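Local coordinates for hypothetical protein aq_1447 (Aquifex aeolicus, PDB 1YVU) that cleaves target RNA as an endonuclease, using short single-stranded DNA guides to select complementary strands and divalent metal ions for cleavage, at residues H156-K160 with N602-F606; Q164-Q170 with A252-V258; N179-I183 with R195-V199. One frame throughout, in Å; residues are numbered along the deposited sequence.

Interaction 1: H156-K160 with N602-F606; sequences HLDLK and NNPRF
The imidazole of His156 meets loop 602-606 in two ways. Its NE2 donates a nearly straight hydrogen bond to Asn602 O near the ring plane (3.3 Å, 163° at the hydrogen), while Pro604 CG sits over the centre of one ring face, a CH-pi contact 3.8 Å from the centroid. The ring gets there because its CG stands anti to the backbone N (chi1 165°), and a flat group with a rim N-H suits both partners. With an alanine in place of His156, Asn602 O would probably lose this donor and Pro604 the ring face it packs on. Asp158 OD1 forms a salt bridge with Arg605 NH1 (2.9 Å); NH1 and NH2 both reach OD1 by weak bonds and OD2 lies over one guanidinium face, the planes 83° apart, unlike a coplanar two-point pairing. Leu159 N, donating to Asp158 OD1 (2.8 Å), helps fix the carboxylate. Lys160, extended beyond CG, donates a hydrogen bond from NZ to Asn602 OD1 at 2.8 Å. Asn603 ND2 is hydrogen-bonded to Ile599 O and Pro640 O. Strand 153-165 of linker L1 runs between strands 134-147 and 9-14; Leu157 and Leu159 pack on helix 280-299, whereas Pro604 rests on Leu7 of strand 6-7.

Interaction 2: Q164-Q170 with A252-V258; sequences QPFETLQ and ATILKPV
Ala252 receives the first turn of helix 169-175: its carbonyl O accepts a weak hydrogen bond from Gln170 N (3.1 Å), and its small CB leaves room for the amide end of Gln170, whose chain bends at chi2 (52°) and whose OE1 is held by Phe240 N. Thr253 follows, its CG2 beside Gln170 CG at 4.0 Å, the two side chains pointing the same way. The methyl of Thr168, CG2, lies against the carbonyls of Ala252 and Thr253. Leu255 O then takes the stronger backbone bond, from Leu169 N at 2.7 Å, so two N-H groups at the start of the helix, which no earlier helical carbonyl can serve, find acceptors across the contact. Leu255 also lies side by side with Leu169, CD1 to CD2 at 3.8 Å. Lys256 suits the polar edge: its long aliphatic chain crosses Gln164 at about a right angle, CD being 3.3 Å from Gln164 OE1, and carries CE past the carbonyl of Pro165. Pro257 returns to apolar contact, with CG 3.9 Å from Leu169 CD1 and CB near Pro165 CD, while Val258 CG2 flanks the Gln164 amide. The contact thus joins the end of linker L1 to the PAZ domain. Strand 255-257 pairs with strand 184-187 at one margin of the PAZ sheet, and Leu169 touches both Val185 of that strand and Val242 of strand 240-244.

Interaction 3: N179-I183 with R195-V199; sequences NPKRI and RVQDV
Val196 is the centre of the close-packed part, packed against the type II beta turn that runs from Pro180 to Ile183. Its backbone N donates to Ile183 O at 3.0 Å, and its carbonyl O accepts a long, weak but nearly straight bond from Arg182 N at 3.4 Å. These two bonds tie the turn to strand 194-201 on both sides of one residue. A branched, apolar side chain fits here: with CG1 anti to the backbone N (chi1 -178°), CG2 is turned toward Ile183, 4.4 Å from its CB, and CB lies against the carbonyl O of Pro180. Pro180 opens the turn; its carbonyl accepts the weak bond from Ile183 N, and its ring CB makes a loose apolar contact with Val199 CG2. Arg182 holds the third position with a positive phi of 79°, the backbone conformation this type of turn needs there.

The solvent side is looser and is built from charged, flexible chains. Lys181 stretches out along the strand past Gln197 O to form a long salt bridge with Asp198, NZ to OD1 3.9 Å. One water also links the two segments, giving a bond to Gln197 O at 2.7 Å and accepting a weak one from Lys181 NZ. At the other end two like charges come close, Arg182 NH1 to Arg195 NH1 3.5 Å, each at the edge of the other's guanidinium, with the planes 57° apart. Arg184 lies near Arg195, which also touches the acidic Glu245, and Arg691 lies near Arg182; the cluster is perhaps consistent with a surface that faces nucleic acid.

Strand 194-201 lies between strands 184-187 and 240-244 in the PAZ sheet. Val196 packs on Val242 and Val199 on Phe240, while Gln197 and Asp198 form a classic beta bulge opposite Val243.

How the interactions relate
Interactions 1 and 2 share strand 153-165, which leads from the PIWI-facing part of linker L1 to the PAZ domain; their centres are 26 Å apart. Interactions 2 and 3 both reach the same PAZ sheet, with centres 13 Å apart and nearest atoms about 4 Å apart, though they do not touch. Along the chain, interaction 3 is nested within the loop closed by interaction 2, and both within that closed by interaction 1. Interactions 1 and 3 lie nearer the metal site, on the PIWI and PAZ sides: the side chain of Asn602 is about 13 Å from the bound calcium ion, that of Arg195 about 9 Å from it and about 7 Å from that of Asp683, a calcium ligand. Interaction 2 lies away from the site.

Interaction 1: H156-K160 with N602-F606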
loop_
_atom_site.group_PDB
_atom_site.type_symbol
_atom_site.label_atom_id
_atom_site.label_comp_id
_atom_site.label_asym_id
_atom_site.label_seq_id
_atom_site.Cartn_x
_atom_site.Cartn_y
_atom_site.Cartn_z
ATOM N N HIS A 156 -18.341 1.615 4.277
ATOM C CA HIS A 156 -17.416 1.446 3.191
ATOM C C HIS A 156 -17.416 -0.071 3.007
ATOM O O HIS A 156 -17.026 -0.819 3.926
ATOM C CB HIS A 156 -16.031 1.944 3.586
ATOM C CG HIS A 156 -14.941 1.502 2.667
ATOM N ND1 HIS A 156 -15.189 0.987 1.412
ATOM C CD2 HIS A 156 -13.601 1.429 2.848
ATOM C CE1 HIS A 156 -14.051 0.599 0.861
ATOM N NE2 HIS A 156 -13.074 0.860 1.710
ATOM N N LEU A 157 -17.889 -0.497 1.833
ATOM C CA LEU A 157 -17.957 -1.908 1.500
ATOM C C LEU A 157 -17.334 -2.238 0.151
ATOM O O LEU A 157 -17.682 -1.655 -0.876
ATOM C CB LEU A 157 -19.405 -2.381 1.577
ATOM C CG LEU A 157 -19.869 -3.787 1.185
ATOM C CD1 LEU A 157 -19.015 -4.898 1.739
ATOM C CD2 LEU A 157 -21.268 -3.923 1.704
ATOM N N ASP A 158 -16.431 -3.207 0.169
ATOM C CA ASP A 158 -15.754 -3.634 -1.038
ATOM C C ASP A 158 -15.712 -5.154 -1.123
ATOM O O ASP A 158 -16.016 -5.863 -0.151
ATOM C CB ASP A 158 -14.323 -3.065 -1.075
ATOM C CG ASP A 158 -13.851 -2.705 -2.490
ATOM O OD1 ASP A 158 -14.278 -3.348 -3.483
ATOM O OD2 ASP A 158 -13.039 -1.759 -2.590
ATOM N N LEU A 159 -15.321 -5.620 -2.313
ATOM C CA LEU A 159 -15.175 -7.028 -2.658
ATOM C C LEU A 159 -13.881 -7.195 -3.438
ATOM O O LEU A 159 -13.716 -6.644 -4.528
ATOM C CB LEU A 159 -16.354 -7.499 -3.510
ATOM C CG LEU A 159 -16.317 -8.981 -3.850
ATOM C CD1 LEU A 159 -16.773 -9.806 -2.669
ATOM C CD2 LEU A 159 -17.204 -9.224 -5.015
ATOM N N LYS A 160 -12.934 -7.901 -2.845
ATOM C CA LYS A 160 -11.668 -8.139 -3.514
ATOM C C LYS A 160 -11.460 -9.648 -3.661
ATOM O O LYS A 160 -12.245 -10.420 -3.118
ATOM C CB LYS A 160 -10.545 -7.421 -2.749
ATOM C CG LYS A 160 -10.677 -5.880 -2.853
ATOM C CD LYS A 160 -9.731 -5.061 -1.971
ATOM C CE LYS A 160 -10.040 -3.562 -2.139
ATOM N NZ LYS A 160 -9.137 -2.659 -1.382
ATOM N N ASN A 602 -6.599 -0.131 -0.085
ATOM C CA ASN A 602 -7.962 -0.373 0.426
ATOM C C ASN A 602 -8.941 0.801 0.636
ATOM O O ASN A 602 -9.801 0.813 1.544
ATOM C CB ASN A 602 -7.906 -1.286 1.664
ATOM C CG ASN A 602 -7.002 -2.499 1.461
ATOM O OD1 ASN A 602 -6.973 -3.099 0.389
ATOM N ND2 ASN A 602 -6.231 -2.832 2.482
ATOM N N ASN A 603 -8.878 1.726 -0.309
ATOM C CA ASN A 603 -9.683 2.932 -0.298
ATOM C C ASN A 603 -11.003 2.777 -1.050
ATOM O O ASN A 603 -11.207 1.773 -1.749
ATOM C CB ASN A 603 -8.849 4.052 -0.927
ATOM C CG ASN A 603 -7.629 4.384 -0.116
ATOM O OD1 ASN A 603 -7.676 4.500 1.116
ATOM N ND2 ASN A 603 -6.510 4.525 -0.807
ATOM N N PRO A 604 -11.966 3.702 -0.823
ATOM C CA PRO A 604 -13.246 3.618 -1.533
ATOM C C PRO A 604 -13.002 4.015 -2.980
ATOM O O PRO A 604 -12.354 5.032 -3.246
ATOM C CB PRO A 604 -14.093 4.652 -0.814
ATOM C CG PRO A 604 -13.580 4.612 0.564
ATOM C CD PRO A 604 -12.104 4.601 0.341
ATOM N N ARG A 605 -13.459 3.162 -3.895
ATOM C CA ARG A 605 -13.282 3.378 -5.323
ATOM C C ARG A 605 -14.279 4.371 -5.916
ATOM O O ARG A 605 -15.154 4.850 -5.199
ATOM C CB ARG A 605 -13.284 2.029 -6.055
ATOM C CG ARG A 605 -12.038 1.143 -5.761
ATOM C CD ARG A 605 -11.754 0.123 -6.888
ATOM N NE ARG A 605 -11.322 -1.182 -6.389
ATOM C CZ ARG A 605 -12.144 -2.117 -5.903
ATOM N NH1 ARG A 605 -13.453 -1.892 -5.864
ATOM N NH2 ARG A 605 -11.662 -3.253 -5.409
ATOM N N PHE A 606 -14.005 4.812 -7.150
ATOM C CA PHE A 606 -14.869 5.736 -7.899
ATOM C C PHE A 606 -15.418 4.966 -9.098
ATOM O O PHE A 606 -14.657 4.345 -9.869
ATOM C CB PHE A 606 -14.111 6.934 -8.447
ATOM C CG PHE A 606 -13.750 7.972 -7.413
ATOM C CD1 PHE A 606 -12.414 8.163 -7.046
ATOM C CD2 PHE A 606 -14.716 8.843 -6.868
ATOM C CE1 PHE A 606 -12.039 9.204 -6.155
ATOM C CE2 PHE A 606 -14.330 9.898 -5.965
ATOM C CZ PHE A 606 -13.000 10.067 -5.623
#

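Interaction 2: Q164-Q170 with A252-V258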
loop_
_atom_site.group_PDB
_atom_site.type_symbol
_atom_site.label_atom_id
_atom_site.label_comp_id
_atom_site.label_asym_id
_atom_site.label_seq_id
_atom_site.Cartn_x
_atom_site.Cartn_y
_atom_site.Cartn_z
ATOM N N GLN A 164 -5.271 -17.669 -3.930
ATOM C CA GLN A 164 -4.765 -18.709 -3.051
ATOM C C GLN A 164 -4.731 -20.076 -3.715
ATOM O O GLN A 164 -5.602 -20.361 -4.523
ATOM C CB GLN A 164 -5.663 -18.795 -1.804
ATOM C CG GLN A 164 -5.307 -17.823 -0.683
ATOM C CD GLN A 164 -6.234 -17.907 0.495
ATOM O OE1 GLN A 164 -6.900 -18.910 0.721
ATOM N NE2 GLN A 164 -6.275 -16.846 1.265
ATOM N N PRO A 165 -3.702 -20.915 -3.422
ATOM C CA PRO A 165 -3.583 -22.269 -3.994
ATOM C C PRO A 165 -4.471 -23.251 -3.224
ATOM O O PRO A 165 -4.791 -23.022 -2.055
ATOM C CB PRO A 165 -2.106 -22.621 -3.769
ATOM C CG PRO A 165 -1.441 -21.313 -3.637
ATOM C CD PRO A 165 -2.414 -20.551 -2.799
ATOM N N PHE A 166 -4.841 -24.348 -3.881
ATOM C CA PHE A 166 -5.687 -25.378 -3.281
ATOM C C PHE A 166 -4.937 -26.072 -2.156
ATOM O O PHE A 166 -5.507 -26.394 -1.103
ATOM C CB PHE A 166 -6.091 -26.402 -4.353
ATOM C CG PHE A 166 -7.369 -26.054 -5.078
ATOM C CD1 PHE A 166 -7.406 -24.995 -6.010
ATOM C CD2 PHE A 166 -8.559 -26.772 -4.817
ATOM C CE1 PHE A 166 -8.621 -24.646 -6.680
ATOM C CE2 PHE A 166 -9.790 -26.443 -5.475
ATOM C CZ PHE A 166 -9.815 -25.371 -6.410
ATOM N N GLU A 167 -3.627 -26.185 -2.369
ATOM C CA GLU A 167 -2.712 -26.830 -1.446
ATOM C C GLU A 167 -2.457 -25.958 -0.249
ATOM O O GLU A 167 -2.375 -24.737 -0.347
ATOM C CB GLU A 167 -1.373 -27.130 -2.122
ATOM C CG GLU A 167 -1.444 -27.772 -3.518
ATOM C CD GLU A 167 -0.949 -26.834 -4.605
ATOM O OE1 GLU A 167 0.257 -26.511 -4.600
ATOM O OE2 GLU A 167 -1.759 -26.414 -5.458
ATOM N N THR A 168 -2.317 -26.627 0.878
ATOM C CA THR A 168 -2.045 -26.024 2.170
ATOM C C THR A 168 -0.547 -25.682 2.197
ATOM O O THR A 168 0.181 -26.022 1.260
ATOM C CB THR A 168 -2.402 -27.082 3.239
ATOM O OG1 THR A 168 -3.805 -27.346 3.178
ATOM C CG2 THR A 168 -2.063 -26.657 4.598
ATOM N N LEU A 169 -0.104 -24.966 3.229
ATOM C CA LEU A 169 1.313 -24.645 3.373
ATOM C C LEU A 169 2.030 -25.921 3.833
ATOM O O LEU A 169 3.183 -26.105 3.508
ATOM C CB LEU A 169 1.545 -23.479 4.348
ATOM C CG LEU A 169 2.943 -22.820 4.406
ATOM C CD1 LEU A 169 3.266 -22.180 3.096
ATOM C CD2 LEU A 169 3.050 -21.775 5.478
ATOM N N GLN A 170 1.304 -26.829 4.499
ATOM C CA GLN A 170 1.835 -28.131 4.946
ATOM C C GLN A 170 2.016 -29.077 3.738
ATOM O O GLN A 170 3.096 -29.637 3.553
ATOM C CB GLN A 170 0.900 -28.774 5.989
ATOM C CG GLN A 170 1.428 -30.016 6.718
ATOM C CD GLN A 170 2.794 -29.828 7.350
ATOM O OE1 GLN A 170 2.988 -28.993 8.241
ATOM N NE2 GLN A 170 3.755 -30.618 6.893
ATOM N N ALA A 252 1.213 -25.038 10.013
ATOM C CA ALA A 252 1.259 -25.032 8.554
ATOM C C ALA A 252 0.015 -25.636 7.913
ATOM O O ALA A 252 -0.301 -25.362 6.755
ATOM C CB ALA A 252 2.480 -25.767 8.088
ATOM N N THR A 253 -0.710 -26.405 8.718
ATOM C CA THR A 253 -1.937 -27.085 8.320
ATOM C C THR A 253 -3.104 -26.160 7.992
ATOM O O THR A 253 -3.940 -26.497 7.148
ATOM C CB THR A 253 -2.391 -28.105 9.383
ATOM O OG1 THR A 253 -2.645 -27.427 10.630
ATOM C CG2 THR A 253 -1.327 -29.206 9.559
ATOM N N ILE A 254 -3.168 -24.998 8.634
ATOM C CA ILE A 254 -4.257 -24.073 8.351
ATOM C C ILE A 254 -3.797 -22.858 7.562
ATOM O O ILE A 254 -4.562 -21.903 7.404
ATOM C CB ILE A 254 -4.986 -23.587 9.623
ATOM C CG1 ILE A 254 -3.980 -23.017 10.628
ATOM C CG2 ILE A 254 -5.912 -24.675 10.143
ATOM C CD1 ILE A 254 -4.493 -21.818 11.338
ATOM N N LEU A 255 -2.555 -22.873 7.085
ATOM C CA LEU A 255 -2.040 -21.746 6.314
ATOM C C LEU A 255 -2.083 -21.982 4.826
ATOM O O LEU A 255 -1.648 -23.018 4.330
ATOM C CB LEU A 255 -0.618 -21.388 6.732
ATOM C CG LEU A 255 -0.467 -20.814 8.127
ATOM C CD1 LEU A 255 0.973 -20.847 8.564
ATOM C CD2 LEU A 255 -1.000 -19.417 8.143
ATOM N N LYS A 256 -2.669 -21.017 4.133
ATOM C CA LYS A 256 -2.767 -21.037 2.692
ATOM C C LYS A 256 -1.999 -19.806 2.210
ATOM O O LYS A 256 -2.093 -18.755 2.834
ATOM C CB LYS A 256 -4.237 -20.980 2.257
ATOM C CG LYS A 256 -4.866 -22.343 1.874
ATOM C CD LYS A 256 -6.284 -22.128 1.281
ATOM C CE LYS A 256 -6.876 -23.346 0.546
ATOM N NZ LYS A 256 -7.961 -22.946 -0.435
ATOM N N PRO A 257 -1.115 -19.961 1.201
ATOM C CA PRO A 257 -0.331 -18.848 0.641
ATOM C C PRO A 257 -1.172 -17.859 -0.108
ATOM O O PRO A 257 -2.223 -18.202 -0.629
ATOM C CB PRO A 257 0.624 -19.542 -0.314
ATOM C CG PRO A 257 0.872 -20.825 0.387
ATOM C CD PRO A 257 -0.506 -21.244 0.803
ATOM N N VAL A 258 -0.708 -16.619 -0.124
ATOM C CA VAL A 258 -1.387 -15.525 -0.817
ATOM C C VAL A 258 -0.463 -15.095 -1.989
ATOM O O VAL A 258 0.709 -14.750 -1.767
ATOM C CB VAL A 258 -1.703 -14.378 0.195
ATOM C CG1 VAL A 258 -2.208 -13.151 -0.517
ATOM C CG2 VAL A 258 -2.761 -14.836 1.199
#

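Interaction 3: N179-I183 with R195-V199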
loop_
_atom_site.group_PDB
_atom_site.type_symbol
_atom_site.label_atom_id
_atom_site.label_comp_id
_atom_site.label_asym_id
_atom_site.label_seq_id
_atom_site.Cartn_x
_atom_site.Cartn_y
_atom_site.Cartn_z
ATOM N N ASN A 179 11.891 -21.705 -1.265
ATOM C CA ASN A 179 12.139 -20.606 -0.298
ATOM C C ASN A 179 10.926 -20.024 0.450
ATOM O O ASN A 179 10.244 -19.119 -0.050
ATOM C CB ASN A 179 12.941 -19.506 -0.980
ATOM C CG ASN A 179 14.134 -20.062 -1.711
ATOM O OD1 ASN A 179 15.094 -20.518 -1.091
ATOM N ND2 ASN A 179 14.046 -20.106 -3.040
ATOM N N PRO A 180 10.701 -20.490 1.701
ATOM C CA PRO A 180 9.594 -20.082 2.575
ATOM C C PRO A 180 9.476 -18.636 3.068
ATOM O O PRO A 180 8.369 -18.127 3.203
ATOM C CB PRO A 180 9.718 -21.065 3.739
ATOM C CG PRO A 180 11.197 -21.230 3.883
ATOM C CD PRO A 180 11.644 -21.363 2.447
ATOM N N LYS A 181 10.605 -17.975 3.315
ATOM C CA LYS A 181 10.605 -16.607 3.833
ATOM C C LYS A 181 10.108 -15.553 2.871
ATOM O O LYS A 181 10.358 -15.632 1.660
ATOM C CB LYS A 181 11.970 -16.253 4.410
ATOM C CG LYS A 181 12.240 -17.103 5.627
ATOM C CD LYS A 181 13.637 -16.985 6.149
ATOM C CE LYS A 181 13.811 -17.932 7.326
ATOM N NZ LYS A 181 14.845 -17.463 8.285
ATOM N N ARG A 182 9.352 -14.611 3.450
ATOM C CA ARG A 182 8.702 -13.479 2.770
ATOM C C ARG A 182 7.429 -13.896 2.049
ATOM O O ARG A 182 6.895 -13.145 1.221
ATOM C CB ARG A 182 9.629 -12.753 1.768
ATOM C CG ARG A 182 10.763 -11.978 2.390
ATOM C CD ARG A 182 11.672 -11.401 1.326
ATOM N NE ARG A 182 12.861 -10.815 1.932
ATOM C CZ ARG A 182 12.913 -9.621 2.526
ATOM N NH1 ARG A 182 11.837 -8.833 2.612
ATOM N NH2 ARG A 182 14.064 -9.214 3.041
ATOM N N ILE A 183 6.955 -15.101 2.336
ATOM C CA ILE A 183 5.748 -15.580 1.694
ATOM C C ILE A 183 4.552 -15.192 2.534
ATOM O O ILE A 183 4.466 -15.535 3.708
ATOM C CB ILE A 183 5.809 -17.100 1.393
ATOM C CG1 ILE A 183 6.812 -17.330 0.260
ATOM C CG2 ILE A 183 4.430 -17.649 0.998
ATOM C CD1 ILE A 183 7.027 -18.775 -0.123
ATOM N N ARG A 195 3.703 -12.321 6.703
ATOM C CA ARG A 195 4.843 -12.919 5.991
ATOM C C ARG A 195 5.566 -13.898 6.879
ATOM O O ARG A 195 5.812 -13.602 8.041
ATOM C CB ARG A 195 5.853 -11.869 5.505
ATOM C CG ARG A 195 5.390 -10.933 4.414
ATOM C CD ARG A 195 6.582 -10.331 3.692
ATOM N NE ARG A 195 6.212 -9.221 2.813
ATOM C CZ ARG A 195 7.056 -8.280 2.385
ATOM N NH1 ARG A 195 8.342 -8.301 2.740
ATOM N NH2 ARG A 195 6.604 -7.277 1.643
ATOM N N VAL A 196 5.977 -15.025 6.302
ATOM C CA VAL A 196 6.680 -16.083 7.038
ATOM C C VAL A 196 8.059 -15.644 7.526
ATOM O O VAL A 196 8.872 -15.125 6.751
ATOM C CB VAL A 196 6.816 -17.384 6.188
ATOM C CG1 VAL A 196 7.493 -18.477 6.977
ATOM C CG2 VAL A 196 5.462 -17.879 5.751
ATOM N N GLN A 197 8.292 -15.856 8.822
ATOM C CA GLN A 197 9.558 -15.514 9.462
ATOM C C GLN A 197 10.409 -16.754 9.771
ATOM O O GLN A 197 11.579 -16.820 9.356
ATOM C CB GLN A 197 9.313 -14.694 10.742
ATOM C CG GLN A 197 10.608 -14.158 11.370
ATOM C CD GLN A 197 10.416 -13.277 12.593
ATOM O OE1 GLN A 197 9.288 -12.964 13.026
ATOM N NE2 GLN A 197 11.541 -12.865 13.158
ATOM N N ASP A 198 9.821 -17.703 10.514
ATOM C CA ASP A 198 10.478 -18.957 10.935
ATOM C C ASP A 198 9.594 -20.198 10.782
ATOM O O ASP A 198 8.392 -20.152 11.063
ATOM C CB ASP A 198 10.904 -18.870 12.411
ATOM C CG ASP A 198 12.408 -18.648 12.600
ATOM O OD1 ASP A 198 13.114 -18.216 11.656
ATOM O OD2 ASP A 198 12.880 -18.902 13.730
ATOM N N VAL A 199 10.213 -21.295 10.336
ATOM C CA VAL A 199 9.549 -22.590 10.169
ATOM C C VAL A 199 10.351 -23.631 10.940
ATOM O O VAL A 199 11.596 -23.661 10.881
ATOM C CB VAL A 199 9.416 -23.035 8.661
ATOM C CG1 VAL A 199 8.863 -24.452 8.551
ATOM C CG2 VAL A 199 8.467 -22.133 7.912
HETATM O O HOH W 1 13.086 -14.827 8.287
#